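PDB 2R0X: possible flavin reductase from Haemophilus somnus 129PT, which probably binds FMN and, like other members of the flavin reductase family, is thought to reduce free flavins with a nicotinamide cofactor. Local coordinates for residues V50-N53 / A58-H61; N146-V149 / V154-S157. All blocks are in the same frame, centred on the assembly; numbering follows the deposited sequence.

Contact 1: residues V50-N53 / A58-H61. With SO4 (sulfate ion), chain H; SO4 (sulfate ion), chain I; ACT (acetate ion), chain B; ACT (acetate ion), chain F.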
loop_
_atom_site.group_PDB
_atom_site.type_symbol
_atom_site.label_atom_id
_atom_site.label_comp_id
_atom_site.label_asym_id
_atom_site.label_seq_id
_atom_site.Cartn_x
_atom_site.Cartn_y
_atom_site.Cartn_z
ATOM N N VAL A 50 7.659 -2.519 2.216
ATOM C CA VAL A 50 6.938 -3.376 3.117
ATOM C C VAL A 50 7.044 -2.739 4.495
ATOM O O VAL A 50 8.150 -2.438 4.945
ATOM C CB VAL A 50 7.571 -4.788 3.184
ATOM C CG1 VAL A 50 6.823 -5.647 4.226
ATOM C CG2 VAL A 50 7.560 -5.441 1.800
ATOM N N CYS A 51 5.915 -2.543 5.174
ATOM C CA CYS A 51 5.933 -2.070 6.551
ATOM C C CYS A 51 5.929 -3.290 7.500
ATOM O O CYS A 51 5.254 -4.286 7.241
ATOM C CB CYS A 51 4.793 -1.119 6.846
ATOM S SG CYS A 51 4.743 0.321 5.835
ATOM N N ILE A 52 6.722 -3.222 8.556
ATOM C CA ILE A 52 6.915 -4.336 9.469
ATOM C C ILE A 52 6.891 -3.755 10.875
ATOM O O ILE A 52 7.439 -2.670 11.145
ATOM C CB ILE A 52 8.215 -5.137 9.177
ATOM C CG1 ILE A 52 8.247 -6.454 9.964
ATOM C CG2 ILE A 52 9.436 -4.266 9.371
ATOM C CD1 ILE A 52 9.386 -7.386 9.527
ATOM N N ASN A 53 6.269 -4.502 11.789
ATOM C CA ASN A 53 6.294 -4.156 13.194
ATOM C C ASN A 53 7.675 -4.504 13.745
ATOM O O ASN A 53 8.089 -5.665 13.698
ATOM C CB ASN A 53 5.172 -4.868 13.975
ATOM C CG ASN A 53 5.025 -4.313 15.391
ATOM O OD1 ASN A 53 5.992 -4.180 16.111
ATOM N ND2 ASN A 53 3.790 -3.983 15.777
ATOM N N ALA A 58 9.057 -11.781 13.779
ATOM C CA ALA A 58 9.621 -11.764 12.452
ATOM C C ALA A 58 10.827 -10.836 12.277
ATOM O O ALA A 58 11.722 -11.092 11.464
ATOM C CB ALA A 58 8.516 -11.383 11.390
ATOM N N TYR A 59 10.794 -9.705 12.961
ATOM C CA TYR A 59 11.560 -8.533 12.568
ATOM C C TYR A 59 13.057 -8.765 12.437
ATOM O O TYR A 59 13.657 -8.406 11.437
ATOM C CB TYR A 59 11.293 -7.417 13.547
ATOM C CG TYR A 59 12.095 -6.189 13.266
ATOM C CD1 TYR A 59 11.804 -5.359 12.220
ATOM C CD2 TYR A 59 13.068 -5.803 14.136
ATOM C CE1 TYR A 59 12.529 -4.171 12.031
ATOM C CE2 TYR A 59 13.805 -4.654 13.972
ATOM C CZ TYR A 59 13.531 -3.826 12.921
ATOM O OH TYR A 59 14.283 -2.671 12.794
ATOM N N GLU A 60 13.686 -9.323 13.454
ATOM C CA GLU A 60 15.141 -9.378 13.397
ATOM C C GLU A 60 15.670 -10.341 12.317
ATOM O O GLU A 60 16.822 -10.199 11.896
ATOM C CB GLU A 60 15.756 -9.676 14.767
ATOM C CG GLU A 60 15.540 -8.562 15.791
ATOM C CD GLU A 60 16.281 -7.247 15.495
ATOM O OE1 GLU A 60 17.133 -7.176 14.592
ATOM O OE2 GLU A 60 16.005 -6.261 16.202
ATOM N N HIS A 61 14.840 -11.280 11.849
ATOM C CA HIS A 61 15.246 -12.134 10.759
ATOM C C HIS A 61 15.390 -11.347 9.464
ATOM O O HIS A 61 16.299 -11.542 8.681
ATOM C CB HIS A 61 14.208 -13.275 10.603
ATOM C CG HIS A 61 13.982 -14.068 11.871
ATOM N ND1 HIS A 61 14.931 -14.928 12.386
ATOM C CD2 HIS A 61 12.934 -14.123 12.728
ATOM C CE1 HIS A 61 14.478 -15.466 13.505
ATOM N NE2 HIS A 61 13.266 -15.005 13.733
HETATM S S SO4 H . 5.590 -13.215 13.389
HETATM O O1 SO4 H . 6.685 -14.183 13.395
HETATM O O2 SO4 H . 6.070 -11.910 13.615
HETATM O O3 SO4 H . 4.714 -13.729 14.418
HETATM O O4 SO4 H . 4.860 -13.320 12.122
HETATM S S SO4 I . 11.206 -17.746 15.483
HETATM O O1 SO4 I . 12.254 -18.513 14.793
HETATM O O2 SO4 I . 11.648 -16.353 15.626
HETATM O O3 SO4 I . 10.985 -18.338 16.816
HETATM O O4 SO4 I . 9.968 -17.873 14.714
HETATM C C ACT B . 1.457 -5.087 13.006
HETATM O O ACT B . 1.453 -4.536 11.883
HETATM O OXT ACT B . 1.186 -4.368 13.988
HETATM C CH3 ACT B . 1.835 -6.522 13.181
HETATM C C ACT F . 17.926 -16.470 11.189
HETATM O O ACT F . 17.744 -16.334 12.386
HETATM O OXT ACT F . 17.160 -17.289 10.680
HETATM C CH3 ACT F . 19.100 -15.866 10.472
#
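Ile52 and Asn53, at the end of strand 46-53, pack against Ala58 and Tyr59 at the start of helix 59-65. This is a strand-to-helix contact on the split-barrel fold of the flavin reductase-like domain, in which the chain leaves the barrel, turns through four residues and returns as a helix across the strand end. No hydrogen bond joins the two segments, and the meeting is mainly apolar. Ile52 touches with both of its branches, CG2 and the CG1-CD1 arm. Its CG2 methyl comes to the edge of the Tyr59 ring, near the ring plane, with 3.9 Å between Ile52 CG2 and Tyr59 CD1. The other arm runs out with CG1 anti to the backbone N (chi1 -169°) and chi2 also extended, which brings Ile52 CD1 to the first residues of the helix, 3.9 Å from Tyr59 CA. Ala58 CB lies a little farther from the same methyl. The side chains of Ile52 and Tyr59 cross at about a right angle. Beside them the carbonyl of Asn53 faces the base of the tyrosine, Asn53 O lying 3.7 Å from Tyr59 CB. The phenol is held farther out, where Tyr59 OH bonds to Asp130 of strand 129-141, the same residue that pairs through its backbone with Ile52; Phe33 of strand 30-43 packs on both Ile52 and Ala58. The Asn53 side chain sets out away from the helix: OD1 takes the backbone N-H of Asn55 within the turn, and ND2 reaches an acetate. At the helix start a sulfate oxygen accepts the N-H of Ala58; Arg57 and Arg93 also bind sulfate here. His61 stacks on His31 and uses both ring nitrogens: ND1 gives to an acetate oxygen, and His61 NE2 to O2 of another sulfate at 2.8 Å, with an N-H...O angle of 158°.

Contact 2: residues N146-V149 / V154-S157. With SO4 (sulfate ion), chain G.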
loop_
_atom_site.group_PDB
_atom_site.type_symbol
_atom_site.label_atom_id
_atom_site.label_comp_id
_atom_site.label_asym_id
_atom_site.label_seq_id
_atom_site.Cartn_x
_atom_site.Cartn_y
_atom_site.Cartn_z
ATOM N N ASN A 146 -7.408 -15.144 -9.593
ATOM C CA ASN A 146 -8.098 -14.091 -8.859
ATOM C C ASN A 146 -7.312 -13.758 -7.594
ATOM O O ASN A 146 -6.706 -14.621 -6.984
ATOM C CB ASN A 146 -9.490 -14.535 -8.491
ATOM C CG ASN A 146 -10.325 -14.889 -9.700
ATOM O OD1 ASN A 146 -10.897 -15.968 -9.778
ATOM N ND2 ASN A 146 -10.320 -14.036 -10.663
ATOM N N ALA A 147 -7.340 -12.470 -7.233
ATOM C CA ALA A 147 -6.578 -11.949 -6.079
ATOM C C ALA A 147 -7.372 -12.048 -4.805
ATOM O O ALA A 147 -8.602 -11.832 -4.802
ATOM C CB ALA A 147 -6.238 -10.473 -6.301
ATOM N N LEU A 148 -6.674 -12.295 -3.718
ATOM C CA LEU A 148 -7.256 -12.160 -2.390
ATOM C C LEU A 148 -7.204 -10.690 -1.970
ATOM O O LEU A 148 -6.161 -10.059 -1.988
ATOM C CB LEU A 148 -6.452 -12.968 -1.376
ATOM C CG LEU A 148 -7.071 -13.122 -0.007
ATOM C CD1 LEU A 148 -8.439 -13.832 -0.042
ATOM C CD2 LEU A 148 -6.121 -13.850 0.938
ATOM N N VAL A 149 -8.331 -10.202 -1.479
ATOM C CA VAL A 149 -8.457 -8.837 -0.970
ATOM C C VAL A 149 -9.103 -8.881 0.394
ATOM O O VAL A 149 -10.035 -9.666 0.596
ATOM C CB VAL A 149 -9.183 -7.914 -1.975
ATOM C CG1 VAL A 149 -9.623 -6.571 -1.366
ATOM C CG2 VAL A 149 -8.308 -7.677 -3.221
ATOM N N VAL A 154 -13.062 -9.030 6.388
ATOM C CA VAL A 154 -13.353 -10.312 5.747
ATOM C C VAL A 154 -12.642 -10.334 4.380
ATOM O O VAL A 154 -12.102 -9.318 3.902
ATOM C CB VAL A 154 -14.861 -10.599 5.589
ATOM C CG1 VAL A 154 -15.586 -10.591 6.946
ATOM C CG2 VAL A 154 -15.459 -9.612 4.620
ATOM N N TYR A 155 -12.589 -11.529 3.789
ATOM C CA TYR A 155 -11.926 -11.733 2.527
ATOM C C TYR A 155 -12.857 -11.641 1.335
ATOM O O TYR A 155 -14.071 -11.859 1.433
ATOM C CB TYR A 155 -11.207 -13.077 2.574
ATOM C CG TYR A 155 -10.072 -13.150 3.538
ATOM C CD1 TYR A 155 -8.904 -12.425 3.337
ATOM C CD2 TYR A 155 -10.100 -14.015 4.606
ATOM C CE1 TYR A 155 -7.831 -12.521 4.200
ATOM C CE2 TYR A 155 -9.010 -14.135 5.451
ATOM C CZ TYR A 155 -7.879 -13.400 5.245
ATOM O OH TYR A 155 -6.804 -13.532 6.117
ATOM N N HIS A 156 -12.236 -11.346 0.189
ATOM C CA HIS A 156 -12.884 -11.070 -1.060
ATOM C C HIS A 156 -12.018 -11.591 -2.187
ATOM O O HIS A 156 -10.810 -11.718 -2.030
ATOM C CB HIS A 156 -13.061 -9.546 -1.252
ATOM C CG HIS A 156 -13.740 -8.908 -0.093
ATOM N ND1 HIS A 156 -15.102 -8.832 0.050
ATOM C CD2 HIS A 156 -13.212 -8.346 1.014
ATOM C CE1 HIS A 156 -15.388 -8.220 1.195
ATOM N NE2 HIS A 156 -14.248 -7.941 1.811
ATOM N N SER A 157 -12.670 -11.840 -3.323
ATOM C CA SER A 157 -12.004 -12.267 -4.554
ATOM C C SER A 157 -12.122 -11.156 -5.577
ATOM O O SER A 157 -13.235 -10.704 -5.901
ATOM C CB SER A 157 -12.687 -13.537 -5.069
ATOM O OG SER A 157 -12.128 -13.959 -6.306
HETATM S S SO4 G . -16.674 -10.646 -2.981
HETATM O O1 SO4 G . -15.336 -10.531 -3.511
HETATM O O2 SO4 G . -16.945 -9.608 -1.967
HETATM O O3 SO4 G . -16.908 -11.928 -2.308
HETATM O O4 SO4 G . -17.688 -10.357 -4.013
#
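Val149 and His156 face each other as an antiparallel hydrogen-bonded pair in the hairpin of strands 148-151 and 154-157. Val149 N gives a good bond to His156 O (3.0 Å, 160°). The return bond, His156 N to Val149 O, is short at 2.8 Å but bent to 127°, and so weak. The CA-H of Tyr155 also makes a close contact with Val149 O. One step along, Leu148 and Ser157 form a non-hydrogen-bonded pair, where the Ser157 CA-H points at Ala147 O.

Side chains add to this ladder on both faces. On the face of Leu148, the leucine leans over to Tyr155: with CG anti to the backbone N (chi1 -170°), both methyls reach the CD1-CE1 side of the ring, Leu148 CD1 to Tyr155 CD1 being 3.7 Å. Ser157 OG lies 3.5 Å from Asn146 CB, a contact near the solvent. On the face shared with Val149, the His156 ring lies beside the strand, its CD2 3.5 Å from Val149 O. One edge binds a sulfate, His156 ND1 to O2 at 2.8 Å and nearly straight, while Ser157 N gives to a second oxygen of the same ion; across the ring NE2 bonds to the carbonyl of Arg151, at the end of strand 148-151. The bonds at both nitrogens together hold the ring's rotation.

Farther out, the second subunit lies against the hairpin, with its Arg151 on Ala147, its Ala16 on Val149 and its Val158 on His156. Within the chain, Tyr155 OH is held by Asn82 and Ser81 of helix 78-84, whose Ser78 also touches Leu148 and Tyr155, and the hairpin continues the sheet through strand 17-25, which pairs with strand 148-151.

Both contacts reach the same antiparallel sheet but on opposite sides of the chain's centre, their centres about 24 Å apart and their nearest atoms about 15 Å apart. Each is partly buried. Contact 1 sits closer to the chain centre and joins a strand to the helix that follows it, through apolar side chains and a carbonyl; contact 2 lies farther out and is a true hairpin, joined by backbone hydrogen bonds with side chains filling in. The subunit interface touches contact 2 at several residues, but contact 1 at Cys51 alone. A histidine binds anions, probably from the crystallisation liquor, at each site, but His156 belongs to the strand pairing while His61 stands beside the packed residues of contact 1.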